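PDB 5YKR: probable aminotransferase from Pseudomonas aeruginosa, which probably works as a pyridoxal-phosphate-dependent enzyme of the class-III aminotransferase family and carries its cofactor covalently bound to a lysine. Local coordinates for residues R22-H27 against P54-L59; P28-A33 against T70-Q75; V78-G83 against R420-T425. All coordinates share one frame; numbering follows the deposited sequence.

Contact 1: R22-H27 against P54-L59; sequences RFDELH and PGNCPL
The ring of F23 packs against the chain from P54 to L59 and carries most of the apolar contact. CA of G55 sits over the middle of one face, 4.0 Å from the F23 ring centroid, as a CH-pi contact. G55 has no side chain to run into F23 CE2, and its backbone angles also suit a glycine. SG of C57 lies at the ring edge, 3.8 Å from F23 CE1, a sulfur-aromatic contact. C57 O comes obliquely to F23 CZ at 3.2 Å. CD2 of L59 approaches F23 obliquely at CE2 and rests over a face of the H27 imidazole, 3.5 Å from H27 CD2. CG of F23 is anti to its backbone N (chi1 174°), which sends the ring toward the loop. L415 and L418 of helix 407-418 also pack on F23.

Among the polar groups, N56 ND2 donates to D24 OD1 at 3.0 Å, almost straight at 177°. D24 OD1 lies in the plane of the N56 amide; the donor comes to it on the syn side, 20° out of the carboxylate plane. A water bridges D24 OD2 and N56 ND2. Just past the helix end, H27 ND1 donates to F23 O at 2.7 Å, which holds ND1 over the opposite face of the F23 ring, off its centre.

The chemistry implies an apolar contact at the end of helix 9-26, flanked on its more exposed side by one amide-carboxylate bond and its water.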
loop_
_atom_site.group_PDB
_atom_site.type_symbol
_atom_site.label_atom_id
_atom_site.label_comp_id
_atom_site.label_asym_id
_atom_site.label_seq_id
_atom_site.Cartn_x
_atom_site.Cartn_y
_atom_site.Cartn_z
ATOM N N ARG A 22 -16.602 -19.009 -27.281
ATOM C CA ARG A 22 -17.146 -17.695 -27.666
ATOM C C ARG A 22 -16.214 -16.581 -27.171
ATOM O O ARG A 22 -15.971 -15.627 -27.882
ATOM C CB ARG A 22 -18.547 -17.506 -27.076
ATOM C CG ARG A 22 -19.325 -16.268 -27.492
ATOM C CD ARG A 22 -20.706 -16.122 -26.778
ATOM N NE ARG A 22 -21.615 -17.181 -27.087
ATOM C CZ ARG A 22 -22.307 -17.265 -28.236
ATOM N NH1 ARG A 22 -22.168 -16.347 -29.198
ATOM N NH2 ARG A 22 -23.114 -18.268 -28.457
ATOM N N PHE A 23 -15.662 -16.733 -25.968
ATOM C CA PHE A 23 -14.787 -15.706 -25.415
ATOM C C PHE A 23 -13.522 -15.551 -26.315
ATOM O O PHE A 23 -13.075 -14.432 -26.620
ATOM C CB PHE A 23 -14.398 -16.040 -23.985
ATOM C CG PHE A 23 -13.403 -15.092 -23.426
ATOM C CD1 PHE A 23 -12.044 -15.261 -23.675
ATOM C CD2 PHE A 23 -13.826 -13.983 -22.718
ATOM C CE1 PHE A 23 -11.127 -14.351 -23.192
ATOM C CE2 PHE A 23 -12.904 -13.053 -22.241
ATOM C CZ PHE A 23 -11.542 -13.243 -22.483
ATOM N N ASP A 24 -12.958 -16.680 -26.715
ATOM C CA ASP A 24 -11.781 -16.667 -27.597
ATOM C C ASP A 24 -12.100 -15.980 -28.938
ATOM O O ASP A 24 -11.306 -15.165 -29.436
ATOM C CB ASP A 24 -11.300 -18.091 -27.882
ATOM C CG ASP A 24 -10.841 -18.853 -26.639
ATOM O OD1 ASP A 24 -10.464 -18.210 -25.646
ATOM O OD2 ASP A 24 -10.809 -20.137 -26.703
ATOM N N GLU A 25 -13.256 -16.301 -29.503
ATOM C CA GLU A 25 -13.658 -15.754 -30.797
ATOM C C GLU A 25 -13.894 -14.252 -30.740
ATOM O O GLU A 25 -13.517 -13.556 -31.654
ATOM C CB GLU A 25 -14.924 -16.416 -31.327
ATOM C CG GLU A 25 -14.816 -17.873 -31.696
ATOM C CD GLU A 25 -16.194 -18.525 -31.893
ATOM O OE1 GLU A 25 -17.246 -17.798 -32.036
ATOM O OE2 GLU A 25 -16.223 -19.785 -31.886
ATOM N N LEU A 26 -14.500 -13.780 -29.659
ATOM C CA LEU A 26 -14.857 -12.364 -29.512
ATOM C C LEU A 26 -13.706 -11.482 -29.093
ATOM O O LEU A 26 -13.763 -10.276 -29.344
ATOM C CB LEU A 26 -15.961 -12.224 -28.442
ATOM C CG LEU A 26 -17.373 -12.658 -28.846
ATOM C CD1 LEU A 26 -18.279 -12.645 -27.624
ATOM C CD2 LEU A 26 -17.959 -11.755 -29.928
ATOM N N HIS A 27 -12.685 -12.045 -28.429
ATOM C CA HIS A 27 -11.618 -11.196 -27.851
ATOM C C HIS A 27 -10.204 -11.580 -28.316
ATOM O O HIS A 27 -9.303 -11.736 -27.488
ATOM C CB HIS A 27 -11.738 -11.193 -26.321
ATOM C CG HIS A 27 -13.140 -11.019 -25.812
ATOM N ND1 HIS A 27 -13.975 -12.090 -25.519
ATOM C CD2 HIS A 27 -13.870 -9.894 -25.575
ATOM C CE1 HIS A 27 -15.136 -11.620 -25.096
ATOM N NE2 HIS A 27 -15.109 -10.296 -25.130
ATOM N N PRO A 54 -13.282 -14.836 -15.682
ATOM C CA PRO A 54 -13.615 -16.088 -16.341
ATOM C C PRO A 54 -13.226 -15.870 -17.853
ATOM O O PRO A 54 -13.069 -14.746 -18.328
ATOM C CB PRO A 54 -15.082 -16.165 -16.109
ATOM C CG PRO A 54 -15.531 -14.754 -16.186
ATOM C CD PRO A 54 -14.456 -13.992 -15.453
ATOM N N GLY A 55 -13.072 -16.873 -18.585
ATOM C CA GLY A 55 -12.465 -16.628 -19.872
ATOM C C GLY A 55 -11.012 -16.956 -19.775
ATOM O O GLY A 55 -10.413 -17.050 -18.698
ATOM N N ASN A 56 -10.423 -17.098 -20.922
ATOM C CA ASN A 56 -9.095 -17.641 -20.967
ATOM C C ASN A 56 -7.996 -16.608 -20.766
ATOM O O ASN A 56 -6.853 -16.978 -20.524
ATOM C CB ASN A 56 -8.960 -18.440 -22.240
ATOM C CG ASN A 56 -9.758 -19.742 -22.196
ATOM O OD1 ASN A 56 -9.703 -20.490 -21.208
ATOM N ND2 ASN A 56 -10.490 -20.027 -23.265
ATOM N N CYS A 57 -8.357 -15.339 -20.735
ATOM C CA CYS A 57 -7.415 -14.279 -20.344
ATOM C C CYS A 57 -8.190 -13.074 -19.852
ATOM O O CYS A 57 -9.374 -12.924 -20.177
ATOM C CB CYS A 57 -6.560 -13.843 -21.550
ATOM S SG CYS A 57 -7.523 -13.204 -22.957
ATOM N N PRO A 58 -7.531 -12.178 -19.067
ATOM C CA PRO A 58 -8.181 -10.926 -18.745
ATOM C C PRO A 58 -8.330 -10.045 -19.991
ATOM O O PRO A 58 -7.463 -10.029 -20.883
ATOM C CB PRO A 58 -7.227 -10.249 -17.756
ATOM C CG PRO A 58 -5.939 -10.888 -17.979
ATOM C CD PRO A 58 -6.207 -12.287 -18.413
ATOM N N LEU A 59 -9.442 -9.316 -20.043
ATOM C CA LEU A 59 -9.589 -8.286 -21.088
ATOM C C LEU A 59 -8.556 -7.166 -20.894
ATOM O O LEU A 59 -8.328 -6.745 -19.776
ATOM C CB LEU A 59 -10.980 -7.696 -21.020
ATOM C CG LEU A 59 -12.199 -8.605 -21.175
ATOM C CD1 LEU A 59 -13.445 -7.801 -20.854
ATOM C CD2 LEU A 59 -12.216 -9.199 -22.567
HETATM O O HOH W 1 -11.707 -22.343 -24.876
#

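Contact 2: P28-A33 against T70-Q75; sequences PRSAQA and TDIDGQ
D73 lays its carboxylate against the first turn of helix 28-37, overlapping the backbone of R29 and S30. OD1 accepts from R29 N at 2.8 Å, through its syn lone pair. OD2 accepts from S30 N at 3.1 Å, met on the syn side but 22° out of the carboxylate plane. The helix N terminus would probably stabilise the negative charge. CD of P28 packs against the same OD1, at 3.2 Å.

The aliphatic part of R29 runs antiparallel to the side chain of D73, its CB and CG against OD1. The R29 chain bends at chi3 (65°), which brings one face of the guanidinium over I72 O. That oxygen is 3.3 Å from R29 NH1, at an angle too poor for a hydrogen bond. I72 fills the apolar side. Its CG1 meets S30 OG, and its CD1 lies 4.4 Å from A33 CB.

A water donates to D73 OD2 and, weakly, to D71 OD2. It also bonds to S30 OG, which has L60 N as a further partner. D71 OD2 is also hydrogen-bonded to Y77 OH. D71 OD1 accepts from Q75 N and weakly from D73 N, bracing the type I turn from D71 to G74.

This turn joins strands 68-71 and 76-79 and meets the helix start at its tip. From helix 115-128 of the second subunit, E115 packs on R29 and I72, and L118 on A33.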
loop_
_atom_site.group_PDB
_atom_site.type_symbol
_atom_site.label_atom_id
_atom_site.label_comp_id
_atom_site.label_asym_id
_atom_site.label_seq_id
_atom_site.Cartn_x
_atom_site.Cartn_y
_atom_site.Cartn_z
ATOM N N PRO A 28 -9.966 -11.644 -29.637
ATOM C CA PRO A 28 -8.657 -12.158 -30.069
ATOM C C PRO A 28 -7.457 -11.266 -29.723
ATOM O O PRO A 28 -6.384 -11.767 -29.444
ATOM C CB PRO A 28 -8.829 -12.330 -31.594
ATOM C CG PRO A 28 -9.899 -11.339 -31.966
ATOM C CD PRO A 28 -10.848 -11.387 -30.778
ATOM N N ARG A 29 -7.636 -9.962 -29.756
ATOM C CA ARG A 29 -6.546 -9.072 -29.427
ATOM C C ARG A 29 -6.193 -9.145 -27.930
ATOM O O ARG A 29 -5.022 -9.112 -27.598
ATOM C CB ARG A 29 -6.841 -7.641 -29.856
ATOM C CG ARG A 29 -6.984 -7.481 -31.348
ATOM C CD ARG A 29 -7.421 -6.091 -31.730
ATOM N NE ARG A 29 -6.425 -5.089 -31.404
ATOM C CZ ARG A 29 -6.530 -3.803 -31.732
ATOM N NH1 ARG A 29 -7.583 -3.342 -32.428
ATOM N NH2 ARG A 29 -5.553 -2.970 -31.397
ATOM N N SER A 30 -7.167 -9.294 -27.042
ATOM C CA SER A 30 -6.830 -9.529 -25.624
ATOM C C SER A 30 -6.089 -10.843 -25.449
ATOM O O SER A 30 -5.140 -10.898 -24.667
ATOM C CB SER A 30 -8.078 -9.437 -24.720
ATOM O OG SER A 30 -8.401 -8.080 -24.529
ATOM N N ALA A 31 -6.480 -11.871 -26.213
ATOM C CA ALA A 31 -5.783 -13.170 -26.141
ATOM C C ALA A 31 -4.345 -13.075 -26.634
ATOM O O ALA A 31 -3.442 -13.648 -26.051
ATOM C CB ALA A 31 -6.559 -14.243 -26.888
ATOM N N GLN A 32 -4.133 -12.336 -27.705
ATOM C CA GLN A 32 -2.789 -12.090 -28.214
ATOM C C GLN A 32 -1.964 -11.331 -27.185
ATOM O O GLN A 32 -0.783 -11.649 -26.930
ATOM C CB GLN A 32 -2.887 -11.334 -29.546
ATOM C CG GLN A 32 -1.607 -10.825 -30.196
ATOM C CD GLN A 32 -1.910 -10.070 -31.521
ATOM O OE1 GLN A 32 -2.976 -9.406 -31.687
ATOM N NE2 GLN A 32 -0.987 -10.176 -32.482
ATOM N N ALA A 33 -2.582 -10.320 -26.586
ATOM C CA ALA A 33 -1.910 -9.565 -25.531
ATOM C C ALA A 33 -1.517 -10.467 -24.362
ATOM O O ALA A 33 -0.465 -10.296 -23.774
ATOM C CB ALA A 33 -2.772 -8.409 -25.056
ATOM N N THR A 70 -14.712 -0.010 -22.827
ATOM C CA THR A 70 -14.434 -0.531 -24.149
ATOM C C THR A 70 -13.097 -1.239 -24.114
ATOM O O THR A 70 -12.122 -0.682 -23.610
ATOM C CB THR A 70 -14.390 0.592 -25.207
ATOM O OG1 THR A 70 -15.611 1.332 -25.195
ATOM C CG2 THR A 70 -14.149 0.042 -26.578
ATOM N N ASP A 71 -13.052 -2.470 -24.596
ATOM C CA ASP A 71 -11.809 -3.241 -24.636
ATOM C C ASP A 71 -11.024 -3.015 -25.947
ATOM O O ASP A 71 -11.470 -2.311 -26.842
ATOM C CB ASP A 71 -12.062 -4.715 -24.296
ATOM C CG ASP A 71 -12.747 -5.510 -25.395
ATOM O OD1 ASP A 71 -12.774 -5.039 -26.548
ATOM O OD2 ASP A 71 -13.195 -6.648 -25.085
ATOM N N ILE A 72 -9.862 -3.632 -26.059
ATOM C CA ILE A 72 -9.027 -3.423 -27.222
ATOM C C ILE A 72 -9.506 -4.136 -28.467
ATOM O O ILE A 72 -8.995 -3.863 -29.545
ATOM C CB ILE A 72 -7.542 -3.740 -26.937
ATOM C CG1 ILE A 72 -7.313 -5.208 -26.574
ATOM C CG2 ILE A 72 -6.968 -2.781 -25.857
ATOM C CD1 ILE A 72 -5.831 -5.577 -26.593
ATOM N N ASP A 73 -10.488 -5.044 -28.317
ATOM C CA ASP A 73 -11.197 -5.644 -29.445
ATOM C C ASP A 73 -12.408 -4.805 -29.892
ATOM O O ASP A 73 -13.136 -5.218 -30.794
ATOM C CB ASP A 73 -11.602 -7.079 -29.124
ATOM C CG ASP A 73 -10.411 -8.023 -29.131
ATOM O OD1 ASP A 73 -9.925 -8.377 -30.252
ATOM O OD2 ASP A 73 -9.975 -8.425 -28.025
ATOM N N GLY A 74 -12.648 -3.652 -29.253
ATOM C CA GLY A 74 -13.801 -2.841 -29.580
ATOM C C GLY A 74 -15.112 -3.264 -28.984
ATOM O O GLY A 74 -16.139 -2.650 -29.267
ATOM N N GLN A 75 -15.098 -4.288 -28.129
ATOM C CA GLN A 75 -16.293 -4.686 -27.422
ATOM C C GLN A 75 -16.604 -3.672 -26.356
ATOM O O GLN A 75 -15.670 -3.159 -25.675
ATOM C CB GLN A 75 -16.121 -6.048 -26.765
ATOM C CG GLN A 75 -15.919 -7.183 -27.744
ATOM C CD GLN A 75 -17.197 -7.561 -28.415
ATOM O OE1 GLN A 75 -17.377 -7.258 -29.571
ATOM N NE2 GLN A 75 -18.134 -8.152 -27.652
HETATM O O HOH W 2 -10.786 -7.835 -25.660
#

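Contact 3: V78-G83 against R420-T425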
loop_
_atom_site.group_PDB
_atom_site.type_symbol
_atom_site.label_atom_id
_atom_site.label_comp_id
_atom_site.label_asym_id
_atom_site.label_seq_id
_atom_site.Cartn_x
_atom_site.Cartn_y
_atom_site.Cartn_z
ATOM N N VAL A 78 -21.278 -2.613 -20.107
ATOM C CA VAL A 78 -21.705 -1.916 -18.913
ATOM C C VAL A 78 -21.002 -2.615 -17.734
ATOM O O VAL A 78 -20.906 -3.849 -17.646
ATOM C CB VAL A 78 -23.223 -1.834 -18.656
ATOM C CG1 VAL A 78 -23.876 -3.117 -18.829
ATOM C CG2 VAL A 78 -23.508 -1.352 -17.254
ATOM N N ASP A 79 -20.436 -1.783 -16.862
ATOM C CA ASP A 79 -19.566 -2.229 -15.780
ATOM C C ASP A 79 -20.263 -2.136 -14.450
ATOM O O ASP A 79 -20.485 -1.023 -13.908
ATOM C CB ASP A 79 -18.275 -1.411 -15.814
ATOM C CG ASP A 79 -17.195 -1.978 -14.927
ATOM O OD1 ASP A 79 -17.452 -2.972 -14.205
ATOM O OD2 ASP A 79 -16.075 -1.394 -14.900
ATOM N N PHE A 80 -20.607 -3.317 -13.890
ATOM C CA PHE A 80 -21.065 -3.466 -12.515
ATOM C C PHE A 80 -19.973 -3.974 -11.540
ATOM O O PHE A 80 -20.226 -4.184 -10.349
ATOM C CB PHE A 80 -22.299 -4.419 -12.453
ATOM C CG PHE A 80 -23.566 -3.855 -13.037
ATOM C CD1 PHE A 80 -24.319 -2.964 -12.322
ATOM C CD2 PHE A 80 -23.953 -4.145 -14.326
ATOM C CE1 PHE A 80 -25.479 -2.429 -12.832
ATOM C CE2 PHE A 80 -25.126 -3.602 -14.850
ATOM C CZ PHE A 80 -25.878 -2.779 -14.099
ATOM N N ALA A 81 -18.782 -4.198 -12.100
ATOM C CA ALA A 81 -17.595 -4.608 -11.323
ATOM C C ALA A 81 -16.848 -3.421 -10.724
ATOM O O ALA A 81 -16.413 -3.450 -9.562
ATOM C CB ALA A 81 -16.658 -5.379 -12.240
ATOM N N LEU A 82 -16.714 -2.374 -11.553
ATOM C CA LEU A 82 -16.186 -1.061 -11.116
ATOM C C LEU A 82 -14.859 -1.227 -10.363
ATOM O O LEU A 82 -14.687 -0.746 -9.221
ATOM C CB LEU A 82 -17.231 -0.300 -10.321
ATOM C CG LEU A 82 -18.480 0.067 -11.125
ATOM C CD1 LEU A 82 -19.538 0.706 -10.221
ATOM C CD2 LEU A 82 -18.126 1.005 -12.287
ATOM N N GLY A 83 -13.926 -1.939 -10.996
ATOM C CA GLY A 83 -12.588 -2.078 -10.397
ATOM C C GLY A 83 -12.602 -2.881 -9.109
ATOM O O GLY A 83 -11.795 -2.681 -8.224
ATOM N N ARG A 420 -21.725 -10.997 -23.450
ATOM C CA ARG A 420 -22.886 -10.245 -23.929
ATOM C C ARG A 420 -22.913 -8.821 -23.370
ATOM O O ARG A 420 -23.934 -8.154 -23.370
ATOM C CB ARG A 420 -24.171 -11.038 -23.618
ATOM C CG ARG A 420 -24.263 -12.326 -24.434
ATOM C CD ARG A 420 -25.281 -13.294 -23.844
ATOM N NE ARG A 420 -25.248 -14.569 -24.550
ATOM C CZ ARG A 420 -24.321 -15.502 -24.426
ATOM N NH1 ARG A 420 -23.269 -15.314 -23.617
ATOM N NH2 ARG A 420 -24.372 -16.615 -25.157
ATOM N N GLY A 421 -21.727 -8.331 -22.944
ATOM C CA GLY A 421 -21.549 -6.906 -22.669
ATOM C C GLY A 421 -21.838 -6.412 -21.248
ATOM O O GLY A 421 -22.102 -5.206 -21.055
ATOM N N VAL A 422 -21.755 -7.292 -20.247
ATOM C CA VAL A 422 -21.935 -6.888 -18.851
ATOM C C VAL A 422 -20.752 -7.450 -18.030
ATOM O O VAL A 422 -20.520 -8.678 -18.012
ATOM C CB VAL A 422 -23.246 -7.374 -18.267
ATOM C CG1 VAL A 422 -23.287 -7.113 -16.773
ATOM C CG2 VAL A 422 -24.437 -6.724 -18.985
ATOM N N LEU A 423 -20.015 -6.573 -17.363
ATOM C CA LEU A 423 -18.956 -7.000 -16.461
ATOM C C LEU A 423 -19.416 -7.051 -15.003
ATOM O O LEU A 423 -19.937 -6.086 -14.466
ATOM C CB LEU A 423 -17.766 -6.003 -16.540
ATOM C CG LEU A 423 -17.095 -5.889 -17.891
ATOM C CD1 LEU A 423 -16.056 -4.782 -17.921
ATOM C CD2 LEU A 423 -16.480 -7.206 -18.286
ATOM N N LEU A 424 -19.122 -8.162 -14.380
ATOM C CA LEU A 424 -19.324 -8.397 -12.965
ATOM C C LEU A 424 -17.975 -8.778 -12.375
ATOM O O LEU A 424 -17.190 -9.514 -13.007
ATOM C CB LEU A 424 -20.298 -9.549 -12.735
ATOM C CG LEU A 424 -21.667 -9.229 -13.296
ATOM C CD1 LEU A 424 -22.445 -10.527 -13.416
ATOM C CD2 LEU A 424 -22.383 -8.234 -12.436
ATOM N N THR A 425 -17.685 -8.328 -11.159
ATOM C CA THR A 425 -16.417 -8.662 -10.565
ATOM C C THR A 425 -16.265 -10.157 -10.410
ATOM O O THR A 425 -17.222 -10.832 -10.011
ATOM C CB THR A 425 -16.183 -7.929 -9.260
ATOM O OG1 THR A 425 -14.862 -8.243 -8.796
ATOM C CG2 THR A 425 -17.186 -8.299 -8.186
HETATM O O HOH W 3 -19.706 -6.795 -9.958
#
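V78 and V422 are paired in a parallel beta bridge, as are D79 and L423, at the edge of a four-stranded mixed sheet where strand 76-79 meets the short strand 422-423. V78 N donates to G421 O, L423 N to V78 O and F80 N to L423 O, all at 2.9 Å. CA of V422 also makes a CA-H...O contact with V78 O.

V78 and V422 both project from one face of the sheet, as neighbours with parallel side chains. CG1 of V78 packs at 3.7 Å from V422 CG2. D79 and L423 project from the other face, where OD1 of D79 reaches the CB of L423. The other carboxylate oxygen, D79 OD2, is bonded to H91.

Beyond the bridges the chain of 78-83 turns. F80 then fits between two bumps of the partner. V422 CG1 comes to its ring edge, 3.9 Å from F80 CD2, and L424 CD2 touches F80 CB at 3.8 Å. A431 of strand 430-432 also packs on both F80 and L424. The small A81 takes the hollow further on. Its CB nestles against the backbone between L424 and T425, 3.3 Å from T425 N. The methyl group also meets L424 C, at 3.6 Å.

Helix 407-418 ends in a Schellman motif with G421 as its C-prime residue, and the strand follows directly. L417 of that helix packs on V422 and L424, while L444 and L448 of helix 439-456 also pack on V422.

D79 makes an Asx turn after the strand: CG anti to the backbone N (chi1 -168°) brings OD1 round to accept from A81 N and L82 N. A water closes the far end, donating to F80 O and accepting from T425 N at 2.8 Å.

Overall arrangement
From the N terminus, helix 9-26 leads straight into helix 28-37. Contact 1 closes a loop from the end of the first helix to the chain before strand 61-65. Contact 2 opens before that loop has closed and reaches on to the turn after strand 68-71, so the two cross along the chain. They also touch in space: H27 meets D71 and D73, and C57 lies against A31. Contact 3 follows in series and spans most of the chain, bringing strand 422-423 beside strand 76-79. L59 packs on L423 and links it to contact 1. Together they tie the N-terminal helices to the four-stranded sheet and the late part of the chain.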